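Local coordinates for EGF family domain-containing protein (Toxoplasma gondii, PDB 4Z80) that binds a peptide of the rhoptry neck protein RON2L1 and probably helps form the moving junction used in host-cell invasion, at residues A[176-180]-A[181-185]; A[251-254]-A[255-259]; A[260-263]-A[264-267]; A[330-333]-A[334-338]. All blocks are in the same frame, centred on the assembly; numbering follows the deposited sequence.

Contact 1 (A[176-180]-A[181-185]); sequences KEFDS and TVCNF
D179 turns its carboxylate over the backbone that follows it and accepts bonds from T181 and V182. Both meet the same oxygen, OD2, but in different ways. V182 N lies 2.9 Å from D179 OD2; the bond is nearly straight (169°) and falls on the anti lone pair of OD2. T181 N is 3.0 Å from D179 OD2 and comes from above the carboxylate plane on a more bent path. Holding CG anti to the backbone N (chi1 -180°) sets the carboxylate over these two amides. The bond to T181 makes an Asx turn. C183 N also donates to D179 O, at 2.8 Å. T181 to N184 form a type I beta turn.

F178 lies beside C183. Its CE1 touches C183 CB at 3.6 Å. C183 SG is 4.2 Å from the centroid of the F178 ring and obliquely placed, a sulfur-aromatic contact. Y168 and M172 of helix 165-172 also touch this ring. C183 SG is bonded to C261 SG of helix 252-262. The loop therefore has two kinds of fastening: D179 takes three successive amides, two on carboxylate OD2 and one on its backbone O, and the ring packs against a half-cystine held by its disulfide.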
ATOM      1  N   LYS A 176      11.335 -17.605   2.038  1.00 15.86           N
ATOM      2  CA  LYS A 176      10.439 -18.308   1.127  1.00 18.50           C
ATOM      3  C   LYS A 176       9.554 -17.361   0.309  1.00 18.73           C
ATOM      4  O   LYS A 176       8.967 -17.775  -0.692  1.00 17.67           O
ATOM      5  CB  LYS A 176       9.583 -19.306   1.912  1.00 20.95           C
ATOM      6  CG  LYS A 176      10.427 -20.370   2.602  1.00 28.49           C
ATOM      7  CD  LYS A 176       9.594 -21.524   3.134  1.00 34.83           C
ATOM      8  CE  LYS A 176      10.492 -22.597   3.732  1.00 38.71           C
ATOM      9  NZ  LYS A 176       9.746 -23.834   4.098  1.00 51.92           N
ATOM     10  N   GLU A 177       9.491 -16.089   0.702  1.00 16.14           N
ATOM     11  CA  GLU A 177       8.745 -15.097  -0.075  1.00 15.67           C
ATOM     12  C   GLU A 177       9.617 -14.339  -1.075  1.00 15.50           C
ATOM     13  O   GLU A 177       9.108 -13.600  -1.917  1.00 15.72           O
ATOM     14  CB  GLU A 177       8.053 -14.095   0.857  1.00 14.45           C
ATOM     15  CG  GLU A 177       6.887 -14.703   1.612  1.00 14.68           C
ATOM     16  CD  GLU A 177       5.882 -13.667   2.059  1.00 15.35           C
ATOM     17  OE1 GLU A 177       6.208 -12.879   2.971  1.00 15.18           O
ATOM     18  OE2 GLU A 177       4.768 -13.642   1.494  1.00 15.25           O
ATOM     19  N   PHE A 178      10.931 -14.509  -0.973  1.00 17.89           N
ATOM     20  CA  PHE A 178      11.857 -13.822  -1.859  1.00 16.15           C
ATOM     21  C   PHE A 178      12.098 -14.656  -3.107  1.00 18.91           C
ATOM     22  O   PHE A 178      12.132 -15.880  -3.035  1.00 21.44           O
ATOM     23  CB  PHE A 178      13.175 -13.557  -1.137  1.00 16.68           C
ATOM     24  CG  PHE A 178      14.138 -12.686  -1.907  1.00 18.33           C
ATOM     25  CD1 PHE A 178      14.078 -11.310  -1.795  1.00 17.78           C
ATOM     26  CD2 PHE A 178      15.113 -13.246  -2.720  1.00 17.75           C
ATOM     27  CE1 PHE A 178      14.957 -10.498  -2.484  1.00 19.42           C
ATOM     28  CE2 PHE A 178      15.999 -12.439  -3.424  1.00 21.03           C
ATOM     29  CZ  PHE A 178      15.923 -11.065  -3.303  1.00 21.11           C
ATOM     30  N   ASP A 179      12.243 -13.989  -4.247  1.00 18.46           N
ATOM     31  CA  ASP A 179      12.620 -14.660  -5.484  1.00 20.56           C
ATOM     32  C   ASP A 179      13.622 -13.786  -6.227  1.00 20.95           C
ATOM     33  O   ASP A 179      13.352 -12.623  -6.485  1.00 19.36           O
ATOM     34  CB  ASP A 179      11.397 -14.939  -6.356  1.00 20.10           C
ATOM     35  CG  ASP A 179      11.758 -15.648  -7.647  1.00 26.61           C
ATOM     36  OD1 ASP A 179      11.773 -16.898  -7.650  1.00 31.42           O
ATOM     37  OD2 ASP A 179      12.042 -14.959  -8.650  1.00 23.42           O
ATOM     38  N   SER A 180      14.777 -14.348  -6.574  1.00 21.50           N
ATOM     39  CA  SER A 180      15.866 -13.550  -7.130  1.00 21.21           C
ATOM     40  C   SER A 180      15.573 -13.012  -8.531  1.00 18.85           C
ATOM     41  O   SER A 180      16.178 -12.029  -8.954  1.00 23.89           O
ATOM     42  CB  SER A 180      17.156 -14.372  -7.159  1.00 24.61           C
ATOM     43  OG  SER A 180      17.004 -15.532  -7.959  1.00 29.41           O
ATOM     44  N   THR A 181      14.650 -13.644  -9.247  1.00 20.06           N
ATOM     45  CA  THR A 181      14.271 -13.165 -10.568  1.00 20.94           C
ATOM     46  C   THR A 181      13.269 -12.027 -10.445  1.00 21.39           C
ATOM     47  O   THR A 181      13.431 -10.980 -11.066  1.00 21.28           O
ATOM     48  CB  THR A 181      13.679 -14.286 -11.427  1.00 30.05           C
ATOM     49  OG1 THR A 181      14.653 -15.327 -11.562  1.00 29.48           O
ATOM     50  CG2 THR A 181      13.288 -13.767 -12.809  1.00 28.66           C
ATOM     51  N   VAL A 182      12.235 -12.232  -9.637  1.00 20.29           N
ATOM     52  CA  VAL A 182      11.264 -11.179  -9.398  1.00 19.82           C
ATOM     53  C   VAL A 182      11.965  -9.963  -8.780  1.00 16.07           C
ATOM     54  O   VAL A 182      11.685  -8.819  -9.142  1.00 18.81           O
ATOM     55  CB  VAL A 182      10.125 -11.669  -8.483  1.00 17.09           C
ATOM     56  CG1 VAL A 182       9.237 -10.502  -8.022  1.00 20.06           C
ATOM     57  CG2 VAL A 182       9.296 -12.713  -9.207  1.00 20.60           C
ATOM     58  N   CYS A 183      12.894 -10.228  -7.867  1.00 17.47           N
ATOM     59  CA  CYS A 183      13.605  -9.173  -7.154  1.00 17.57           C
ATOM     60  C   CYS A 183      14.995  -8.931  -7.727  1.00 19.71           C
ATOM     61  O   CYS A 183      15.950  -8.744  -6.975  1.00 19.19           O
ATOM     62  CB  CYS A 183      13.728  -9.533  -5.676  1.00 17.12           C
ATOM     63  SG  CYS A 183      12.153  -9.900  -4.865  1.00 19.24           S
ATOM     64  N   ASN A 184      15.110  -8.923  -9.049  1.00 18.60           N
ATOM     65  CA  ASN A 184      16.426  -8.870  -9.676  1.00 20.38           C
ATOM     66  C   ASN A 184      17.067  -7.486  -9.604  1.00 23.85           C
ATOM     67  O   ASN A 184      18.193  -7.299 -10.059  1.00 23.60           O
ATOM     68  CB  ASN A 184      16.346  -9.339 -11.136  1.00 20.57           C
ATOM     69  CG  ASN A 184      15.458  -8.468 -12.001  1.00 26.35           C
ATOM     70  OD1 ASN A 184      14.991  -7.407 -11.589  1.00 27.76           O
ATOM     71  ND2 ASN A 184      15.229  -8.920 -13.229  1.00 31.22           N
ATOM     72  N   PHE A 185      16.353  -6.533  -9.012  1.00 20.44           N
ATOM     73  CA  PHE A 185      16.820  -5.157  -8.876  1.00 19.49           C
ATOM     74  C   PHE A 185      17.326  -4.903  -7.461  1.00 17.92           C
ATOM     75  O   PHE A 185      17.646  -3.768  -7.100  1.00 21.82           O
ATOM     76  CB  PHE A 185      15.691  -4.180  -9.202  1.00 20.89           C
ATOM     77  CG  PHE A 185      14.463  -4.406  -8.367  1.00 18.45           C
ATOM     78  CD1 PHE A 185      13.503  -5.323  -8.764  1.00 20.48           C
ATOM     79  CD2 PHE A 185      14.300  -3.751  -7.161  1.00 18.59           C
ATOM     80  CE1 PHE A 185      12.388  -5.560  -7.988  1.00 18.92           C
ATOM     81  CE2 PHE A 185      13.185  -3.979  -6.380  1.00 19.89           C
ATOM     82  CZ  PHE A 185      12.225  -4.887  -6.794  1.00 17.19           C
TER

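Contact 2 (A[251-254]-A[255-259]); sequences GPFE and CSILS
The first turns of helix 252-262 form this contact, with G251 at the N-cap and P252 opening the helix. The alpha-helical bonds start at once. C255 N donates to G251 O at 3.1 Å, S256 N to P252 O, and L258 N to E254 O.

F253 O takes two donors. I257 N reaches F253 O at 3.2 Å as the normal helical bond. S256 OG adds a shorter one, 2.6 Å to F253 O, lying in the carbonyl plane on a lone pair. The hydroxyl gets there because chi1 of S256 (77°) places OG between the backbone N and the carbonyl carbon, folded back on the preceding turn.

The F253 ring and the I257 side chain cross obliquely, one turn apart. I257 CG1 sits over one face, offset toward the rim, and I257 CD1 is 3.6 Å from F253 CE2. Y45 of strand 43-51 meets the F253 ring edge-to-face.

E254 makes a salt bridge through OE2 with R40. C255 is joined by a disulfide to C289 of strand 289-291. On strand 280-283, F282 receives P252 and C255, and A280 also receives C255, so the helix start packs against the four-stranded antiparallel sheet.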
ATOM      1  N   GLY A 251       2.627  -0.072 -12.916  1.00 17.03           N
ATOM      2  CA  GLY A 251       1.275  -0.195 -12.404  1.00 15.38           C
ATOM      3  C   GLY A 251       1.284  -0.627 -10.958  1.00 14.99           C
ATOM      4  O   GLY A 251       2.342  -0.865 -10.388  1.00 14.87           O
ATOM      5  N   PRO A 252       0.094  -0.732 -10.355  1.00 13.54           N
ATOM      6  CA  PRO A 252       0.026  -1.065  -8.928  1.00 14.44           C
ATOM      7  C   PRO A 252       0.661  -2.408  -8.574  1.00 13.66           C
ATOM      8  O   PRO A 252       1.252  -2.502  -7.504  1.00 14.54           O
ATOM      9  CB  PRO A 252      -1.479  -1.070  -8.630  1.00 17.52           C
ATOM     10  CG  PRO A 252      -2.178  -0.960  -9.933  1.00 19.19           C
ATOM     11  CD  PRO A 252      -1.218  -0.371 -10.913  1.00 16.21           C
ATOM     12  N   PHE A 253       0.565  -3.432  -9.417  1.00 14.83           N
ATOM     13  CA  PHE A 253       1.184  -4.701  -9.053  1.00 13.79           C
ATOM     14  C   PHE A 253       2.709  -4.586  -9.014  1.00 14.18           C
ATOM     15  O   PHE A 253       3.358  -5.132  -8.121  1.00 14.21           O
ATOM     16  CB  PHE A 253       0.780  -5.824 -10.005  1.00 17.72           C
ATOM     17  CG  PHE A 253       1.530  -7.100  -9.755  1.00 16.80           C
ATOM     18  CD1 PHE A 253       1.342  -7.813  -8.580  1.00 16.38           C
ATOM     19  CD2 PHE A 253       2.463  -7.562 -10.670  1.00 17.92           C
ATOM     20  CE1 PHE A 253       2.049  -8.964  -8.332  1.00 14.36           C
ATOM     21  CE2 PHE A 253       3.171  -8.721 -10.429  1.00 19.87           C
ATOM     22  CZ  PHE A 253       2.969  -9.425  -9.258  1.00 18.69           C
ATOM     23  N   GLU A 254       3.290  -3.880  -9.977  1.00 15.48           N
ATOM     24  CA  GLU A 254       4.729  -3.681  -9.969  1.00 16.04           C
ATOM     25  C   GLU A 254       5.162  -2.913  -8.717  1.00 14.96           C
ATOM     26  O   GLU A 254       6.222  -3.167  -8.157  1.00 15.82           O
ATOM     27  CB  GLU A 254       5.164  -2.960 -11.241  1.00 16.51           C
ATOM     28  CG  GLU A 254       5.045  -3.829 -12.502  1.00 23.68           C
ATOM     29  CD  GLU A 254       3.616  -3.987 -13.013  1.00 28.11           C
ATOM     30  OE1 GLU A 254       2.727  -3.206 -12.610  1.00 21.05           O
ATOM     31  OE2 GLU A 254       3.383  -4.904 -13.831  1.00 32.95           O
ATOM     32  N   CYS A 255       4.314  -2.000  -8.255  1.00 14.71           N
ATOM     33  CA  CYS A 255       4.591  -1.273  -7.023  1.00 14.99           C
ATOM     34  C   CYS A 255       4.640  -2.243  -5.837  1.00 14.49           C
ATOM     35  O   CYS A 255       5.510  -2.126  -4.970  1.00 14.74           O
ATOM     36  CB  CYS A 255       3.533  -0.187  -6.822  1.00 17.56           C
ATOM     37  SG  CYS A 255       3.822   0.905  -5.415  1.00 19.32           S
ATOM     38  N   SER A 256       3.730  -3.217  -5.800  1.00 12.40           N
ATOM     39  CA  SER A 256       3.747  -4.222  -4.726  1.00 13.10           C
ATOM     40  C   SER A 256       5.050  -5.038  -4.741  1.00 13.96           C
ATOM     41  O   SER A 256       5.539  -5.444  -3.685  1.00 13.84           O
ATOM     42  CB  SER A 256       2.531  -5.160  -4.814  1.00 15.52           C
ATOM     43  OG  SER A 256       2.659  -6.148  -5.831  1.00 14.54           O
ATOM     44  N   ILE A 257       5.619  -5.263  -5.928  1.00 14.47           N
ATOM     45  CA  ILE A 257       6.862  -6.018  -6.030  1.00 14.05           C
ATOM     46  C   ILE A 257       7.994  -5.253  -5.352  1.00 10.48           C
ATOM     47  O   ILE A 257       8.857  -5.853  -4.707  1.00 14.32           O
ATOM     48  CB  ILE A 257       7.231  -6.315  -7.508  1.00 11.96           C
ATOM     49  CG1 ILE A 257       6.272  -7.364  -8.090  1.00 15.92           C
ATOM     50  CG2 ILE A 257       8.693  -6.794  -7.636  1.00 16.80           C
ATOM     51  CD1 ILE A 257       6.453  -7.623  -9.587  1.00 19.07           C
ATOM     52  N   LEU A 258       8.011  -3.929  -5.499  1.00 13.45           N
ATOM     53  CA  LEU A 258       9.021  -3.135  -4.812  1.00 12.23           C
ATOM     54  C   LEU A 258       8.957  -3.397  -3.307  1.00 13.74           C
ATOM     55  O   LEU A 258       9.983  -3.568  -2.660  1.00 13.01           O
ATOM     56  CB  LEU A 258       8.851  -1.638  -5.105  1.00 15.15           C
ATOM     57  CG  LEU A 258       9.877  -0.716  -4.434  1.00 13.74           C
ATOM     58  CD1 LEU A 258      11.308  -1.056  -4.872  1.00 17.10           C
ATOM     59  CD2 LEU A 258       9.566   0.745  -4.726  1.00 14.12           C
ATOM     60  N   SER A 259       7.751  -3.467  -2.749  1.00 13.02           N
ATOM     61  CA  SER A 259       7.608  -3.797  -1.333  1.00 12.02           C
ATOM     62  C   SER A 259       8.062  -5.210  -1.000  1.00 12.49           C
ATOM     63  O   SER A 259       8.824  -5.422  -0.058  1.00 14.64           O
ATOM     64  CB  SER A 259       6.156  -3.631  -0.879  1.00 13.95           C
ATOM     65  OG  SER A 259       5.975  -4.308   0.363  1.00 13.67           O
TER

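Contact 3 (A[260-263]-A[264-267]); sequences RCTT and HCWP
W266 reaches back to the carbonyls of T262 and T263. Its CB and CG both lie 3.9 Å from T263 O. W266 CD1 is 3.4 Å from T263 O and also close to T262 O. W266 NE1 is 3.5 Å from T262 O, but at a poor angle, and instead gives its hydrogen to a water at 2.8 Å, in the ring plane at the edge. That water donates to T262 OG1 at 2.7 Å, while T262 OG1 is also bonded to L258 O. The indole also meets F211.

The backbone here passes from alpha helix into a short 3-10 segment. C265 N donates to T262 O at 3.0 Å, from well above the carbonyl plane. C265 SG lies 3.9 Å from T262 CB and is bonded to C161. W266 N makes a weak bond to T263 O. A second water bridges C261 O and H264 N.

T263 CG2 stands 4.2 Å from the centroid of the H264 ring, over its centre, a CH-pi contact. Chi1 of T263 (-71°) puts this methyl there, anti to the backbone N. H264 NE2 bonds to D175. H264 O and W266 O accept from S11 OG and N9 ND2 of the bound peptide chain.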
ATOM      1  N   ARG A 260       7.578  -6.178  -1.772  1.00 12.32           N
ATOM      2  CA  ARG A 260       7.917  -7.580  -1.556  1.00 11.60           C
ATOM      3  C   ARG A 260       9.420  -7.775  -1.413  1.00 12.18           C
ATOM      4  O   ARG A 260       9.899  -8.506  -0.544  1.00 14.86           O
ATOM      5  CB  ARG A 260       7.397  -8.421  -2.724  1.00 13.52           C
ATOM      6  CG  ARG A 260       7.791  -9.875  -2.655  1.00 14.49           C
ATOM      7  CD  ARG A 260       7.301 -10.644  -3.856  1.00 16.40           C
ATOM      8  NE  ARG A 260       7.774 -12.015  -3.815  1.00 14.60           N
ATOM      9  CZ  ARG A 260       7.511 -12.926  -4.747  1.00 16.62           C
ATOM     10  NH1 ARG A 260       6.790 -12.605  -5.807  1.00 16.03           N
ATOM     11  NH2 ARG A 260       7.980 -14.159  -4.612  1.00 17.94           N
ATOM     12  N   CYS A 261      10.161  -7.096  -2.274  1.00 14.53           N
ATOM     13  CA  CYS A 261      11.578  -7.390  -2.438  1.00 14.39           C
ATOM     14  C   CYS A 261      12.502  -6.630  -1.489  1.00 18.92           C
ATOM     15  O   CYS A 261      13.679  -6.979  -1.379  1.00 16.55           O
ATOM     16  CB  CYS A 261      12.000  -7.099  -3.878  1.00 13.50           C
ATOM     17  SG  CYS A 261      11.186  -8.130  -5.106  1.00 17.12           S
ATOM     18  N   THR A 262      11.996  -5.603  -0.811  1.00 15.46           N
ATOM     19  CA  THR A 262      12.868  -4.712  -0.038  1.00 12.83           C
ATOM     20  C   THR A 262      12.767  -4.855   1.484  1.00 13.82           C
ATOM     21  O   THR A 262      13.411  -4.105   2.207  1.00 14.70           O
ATOM     22  CB  THR A 262      12.606  -3.227  -0.385  1.00 12.39           C
ATOM     23  OG1 THR A 262      11.208  -2.921  -0.247  1.00 14.90           O
ATOM     24  CG2 THR A 262      13.049  -2.926  -1.804  1.00 15.86           C
ATOM     25  N   THR A 263      11.982  -5.814   1.971  1.00 13.55           N
ATOM     26  CA  THR A 263      11.871  -6.067   3.407  1.00 12.84           C
ATOM     27  C   THR A 263      13.218  -6.096   4.132  1.00 14.71           C
ATOM     28  O   THR A 263      13.394  -5.441   5.163  1.00 14.58           O
ATOM     29  CB  THR A 263      11.137  -7.406   3.652  1.00 12.82           C
ATOM     30  OG1 THR A 263       9.751  -7.250   3.306  1.00 14.60           O
ATOM     31  CG2 THR A 263      11.261  -7.883   5.105  1.00 15.93           C
ATOM     32  N   HIS A 264      14.176  -6.844   3.599  1.00 15.22           N
ATOM     33  CA  HIS A 264      15.423  -7.056   4.331  1.00 12.90           C
ATOM     34  C   HIS A 264      16.406  -5.900   4.202  1.00 14.29           C
ATOM     35  O   HIS A 264      17.486  -5.940   4.784  1.00 15.52           O
ATOM     36  CB  HIS A 264      16.075  -8.361   3.886  1.00 15.21           C
ATOM     37  CG  HIS A 264      15.259  -9.559   4.245  1.00 14.93           C
ATOM     38  ND1 HIS A 264      14.971  -9.885   5.551  1.00 16.69           N
ATOM     39  CD2 HIS A 264      14.630 -10.476   3.476  1.00 15.73           C
ATOM     40  CE1 HIS A 264      14.207 -10.962   5.573  1.00 15.70           C
ATOM     41  NE2 HIS A 264      13.988 -11.342   4.327  1.00 14.72           N
ATOM     42  N   CYS A 265      16.023  -4.872   3.454  1.00 14.48           N
ATOM     43  CA  CYS A 265      16.812  -3.648   3.359  1.00 13.52           C
ATOM     44  C   CYS A 265      16.722  -2.807   4.625  1.00 14.60           C
ATOM     45  O   CYS A 265      17.538  -1.915   4.830  1.00 16.02           O
ATOM     46  CB  CYS A 265      16.352  -2.807   2.171  1.00 13.76           C
ATOM     47  SG  CYS A 265      16.370  -3.660   0.577  1.00 16.30           S
ATOM     48  N   TRP A 266      15.717  -3.077   5.458  1.00 15.53           N
ATOM     49  CA  TRP A 266      15.492  -2.290   6.663  1.00 13.97           C
ATOM     50  C   TRP A 266      16.057  -3.001   7.875  1.00 13.38           C
ATOM     51  O   TRP A 266      16.020  -4.230   7.955  1.00 16.65           O
ATOM     52  CB  TRP A 266      14.000  -2.019   6.872  1.00 12.63           C
ATOM     53  CG  TRP A 266      13.331  -1.538   5.643  1.00 13.52           C
ATOM     54  CD1 TRP A 266      12.353  -2.180   4.949  1.00 14.26           C
ATOM     55  CD2 TRP A 266      13.587  -0.315   4.941  1.00 12.07           C
ATOM     56  NE1 TRP A 266      11.977  -1.436   3.863  1.00 13.73           N
ATOM     57  CE2 TRP A 266      12.719  -0.285   3.832  1.00 12.28           C
ATOM     58  CE3 TRP A 266      14.460   0.759   5.142  1.00 13.68           C
ATOM     59  CZ2 TRP A 266      12.697   0.779   2.926  1.00 12.26           C
ATOM     60  CZ3 TRP A 266      14.435   1.817   4.239  1.00 12.42           C
ATOM     61  CH2 TRP A 266      13.563   1.818   3.149  1.00 12.13           C
ATOM     62  N   PRO A 267      16.572  -2.235   8.843  1.00 12.74           N
ATOM     63  CA  PRO A 267      17.160  -2.872  10.019  1.00 14.68           C
ATOM     64  C   PRO A 267      16.106  -3.355  11.005  1.00 16.33           C
ATOM     65  O   PRO A 267      15.091  -2.677  11.202  1.00 16.13           O
ATOM     66  CB  PRO A 267      17.994  -1.753  10.631  1.00 15.85           C
ATOM     67  CG  PRO A 267      17.246  -0.525  10.292  1.00 14.22           C
ATOM     68  CD  PRO A 267      16.637  -0.764   8.931  1.00 14.63           C
TER
HETATM   69  O   HOH W   1      14.156  -8.234   1.068  1.00 21.50           O
HETATM   70  O   HOH W   2       9.999  -2.541   2.136  1.00 13.81           O

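Contact 4 (A[330-333]-A[334-338]); sequences VYVT and SHTRP
T336 turns its hydroxyl back to the carbonyl of T333, and this is the direct hydrogen bond of the contact. T336 OG1 donates to T333 O at 2.7 Å. The hydroxyl meets the carbonyl at a C=O...O angle of 139° and stands 21° out of its plane. The first torsion of T336 (chi1 -65°) sets OG1 anti to the carbonyl carbon and beside its own N, from where it reaches T333 O. A threonine hydroxyl thus bonds to the carbonyl three residues back and braces the turn where the chain leaves the strand.

Water adds a second link. T333 N donates to a water at 2.9 Å, and the same water donates to T336 OG1 at 2.8 Å. The threonine hydroxyl thus gives one bond and takes one, and T333 is held at both its N and its O.

The other side-chain touch is a carbon-oxygen contact. V332 CG1 lies 3.2 Å from T336 OG1, and the two side chains cross at about a right angle.

The other polar ends have partners elsewhere in the fold. T333 OG1 bonds to G93 O, S334 OG to S259 OG, and H335 NE2 to E177 OE2. H335 also meets W30 with its ring.

The chain here leaves strand 329-332 of the four-stranded antiparallel sheet and runs on toward helix 340-343. V332 pairs through its backbone with A280 of strand 280-283. V332 and T336 both lie on S256 of helix 252-262, and P338 packs on F253. P338 also touches Y45 and W47 of strand 43-51.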
ATOM      1  N   VAL A 330      -3.686   4.859  -5.453  1.00 11.45           N
ATOM      2  CA  VAL A 330      -4.009   3.453  -5.270  1.00 12.57           C
ATOM      3  C   VAL A 330      -3.311   2.940  -4.022  1.00 12.10           C
ATOM      4  O   VAL A 330      -2.098   3.073  -3.893  1.00 11.60           O
ATOM      5  CB  VAL A 330      -3.566   2.591  -6.475  1.00 12.67           C
ATOM      6  CG1 VAL A 330      -4.249   1.254  -6.457  1.00 12.67           C
ATOM      7  CG2 VAL A 330      -3.830   3.300  -7.803  1.00 15.15           C
ATOM      8  N   TYR A 331      -4.082   2.353  -3.112  1.00 10.86           N
ATOM      9  CA  TYR A 331      -3.542   1.680  -1.943  1.00 11.25           C
ATOM     10  C   TYR A 331      -3.268   0.228  -2.314  1.00 10.26           C
ATOM     11  O   TYR A 331      -4.168  -0.508  -2.687  1.00 11.00           O
ATOM     12  CB  TYR A 331      -4.518   1.779  -0.756  1.00 10.07           C
ATOM     13  CG  TYR A 331      -3.963   1.264   0.563  1.00 10.98           C
ATOM     14  CD1 TYR A 331      -4.086  -0.077   0.916  1.00 10.18           C
ATOM     15  CD2 TYR A 331      -3.313   2.116   1.447  1.00  9.69           C
ATOM     16  CE1 TYR A 331      -3.576  -0.552   2.123  1.00 10.84           C
ATOM     17  CE2 TYR A 331      -2.801   1.650   2.650  1.00  9.70           C
ATOM     18  CZ  TYR A 331      -2.932   0.319   2.979  1.00 10.24           C
ATOM     19  OH  TYR A 331      -2.408  -0.139   4.176  1.00 11.82           O
ATOM     20  N   VAL A 332      -2.002  -0.159  -2.209  1.00 12.05           N
ATOM     21  CA  VAL A 332      -1.512  -1.437  -2.696  1.00 12.14           C
ATOM     22  C   VAL A 332      -0.862  -2.210  -1.562  1.00 13.24           C
ATOM     23  O   VAL A 332       0.058  -1.705  -0.936  1.00 14.49           O
ATOM     24  CB  VAL A 332      -0.471  -1.202  -3.815  1.00 14.98           C
ATOM     25  CG1 VAL A 332       0.150  -2.492  -4.279  1.00 19.40           C
ATOM     26  CG2 VAL A 332      -1.121  -0.454  -4.980  1.00 16.80           C
ATOM     27  N   THR A 333      -1.310  -3.429  -1.295  1.00 11.39           N
ATOM     28  CA  THR A 333      -0.615  -4.244  -0.307  1.00 11.75           C
ATOM     29  C   THR A 333       0.547  -5.004  -0.944  1.00 14.16           C
ATOM     30  O   THR A 333       0.625  -5.171  -2.167  1.00 13.28           O
ATOM     31  CB  THR A 333      -1.556  -5.237   0.397  1.00 12.92           C
ATOM     32  OG1 THR A 333      -1.906  -6.304  -0.490  1.00 14.81           O
ATOM     33  CG2 THR A 333      -2.816  -4.532   0.884  1.00 14.53           C
ATOM     34  N   SER A 334       1.452  -5.457  -0.095  1.00 12.15           N
ATOM     35  CA  SER A 334       2.643  -6.166  -0.542  1.00 12.00           C
ATOM     36  C   SER A 334       2.256  -7.441  -1.274  1.00 13.45           C
ATOM     37  O   SER A 334       2.978  -7.908  -2.158  1.00 15.80           O
ATOM     38  CB  SER A 334       3.536  -6.473   0.662  1.00 13.18           C
ATOM     39  OG  SER A 334       4.830  -6.912   0.279  1.00 13.72           O
ATOM     40  N   HIS A 335       1.102  -7.990  -0.913  1.00 11.14           N
ATOM     41  CA  HIS A 335       0.617  -9.237  -1.483  1.00 13.47           C
ATOM     42  C   HIS A 335      -0.526  -8.980  -2.469  1.00 12.38           C
ATOM     43  O   HIS A 335      -1.633  -9.493  -2.326  1.00 15.04           O
ATOM     44  CB  HIS A 335       0.181 -10.180  -0.359  1.00 12.10           C
ATOM     45  CG  HIS A 335       1.304 -10.625   0.530  1.00 12.62           C
ATOM     46  ND1 HIS A 335       1.501 -10.120   1.799  1.00 13.75           N
ATOM     47  CD2 HIS A 335       2.286 -11.538   0.333  1.00 13.67           C
ATOM     48  CE1 HIS A 335       2.557 -10.704   2.344  1.00 14.54           C
ATOM     49  NE2 HIS A 335       3.054 -11.564   1.471  1.00 13.83           N
ATOM     50  N   THR A 336      -0.239  -8.172  -3.479  1.00 12.59           N
ATOM     51  CA  THR A 336      -1.184  -7.913  -4.549  1.00 11.49           C
ATOM     52  C   THR A 336      -1.144  -9.072  -5.547  1.00 12.09           C
ATOM     53  O   THR A 336      -0.060  -9.552  -5.886  1.00 14.18           O
ATOM     54  CB  THR A 336      -0.850  -6.585  -5.239  1.00 13.21           C
ATOM     55  OG1 THR A 336      -1.041  -5.508  -4.306  1.00 12.93           O
ATOM     56  CG2 THR A 336      -1.723  -6.342  -6.458  1.00 12.69           C
ATOM     57  N   ARG A 337      -2.304  -9.520  -6.020  1.00 11.54           N
ATOM     58  CA  ARG A 337      -2.348 -10.678  -6.910  1.00 12.05           C
ATOM     59  C   ARG A 337      -1.983 -10.237  -8.335  1.00 11.75           C
ATOM     60  O   ARG A 337      -2.403  -9.181  -8.799  1.00 12.88           O
ATOM     61  CB  ARG A 337      -3.718 -11.379  -6.854  1.00 12.43           C
ATOM     62  CG  ARG A 337      -4.961 -10.532  -7.174  1.00 12.34           C
ATOM     63  CD  ARG A 337      -6.244 -11.321  -6.894  1.00 12.99           C
ATOM     64  NE  ARG A 337      -6.236 -12.599  -7.612  1.00 13.31           N
ATOM     65  CZ  ARG A 337      -6.897 -13.694  -7.253  1.00 14.57           C
ATOM     66  NH1 ARG A 337      -7.670 -13.717  -6.172  1.00 13.94           N
ATOM     67  NH2 ARG A 337      -6.787 -14.785  -7.995  1.00 15.06           N
ATOM     68  N   PRO A 338      -1.152 -11.038  -9.013  1.00 13.77           N
ATOM     69  CA  PRO A 338      -0.608 -10.633 -10.312  1.00 15.48           C
ATOM     70  C   PRO A 338      -1.640 -10.697 -11.432  1.00 16.38           C
ATOM     71  O   PRO A 338      -1.411 -10.144 -12.514  1.00 17.09           O
ATOM     72  CB  PRO A 338       0.526 -11.643 -10.539  1.00 15.57           C
ATOM     73  CG  PRO A 338       0.141 -12.827  -9.762  1.00 19.69           C
ATOM     74  CD  PRO A 338      -0.571 -12.304  -8.542  1.00 14.90           C
TER
HETATM   75  O   HOH W   3      -3.338  -4.532  -3.052  1.00 13.07           O

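Contacts 2 and 3 follow one another on helix 252-262, at its start and toward its end. Contact 1 is a loop and contact 4 a strand end with the loop after it; both lie against that helix. Contact 1 is at the surface, the others buried. Contacts 2 and 4 are closest, with centres about 7 Å apart. Contact 1 reaches contact 3 through the C183-C261 disulfide and the E177 O to R260 NE bond, and contact 2 by packing. Contact 1 uses a carboxylate and a sulfur-aromatic pair, contact 2 regular helical bonds and an aromatic-aliphatic pair, and contacts 3 and 4 use waters where regular structure ends. Contact 3 alone touches the peptide chain.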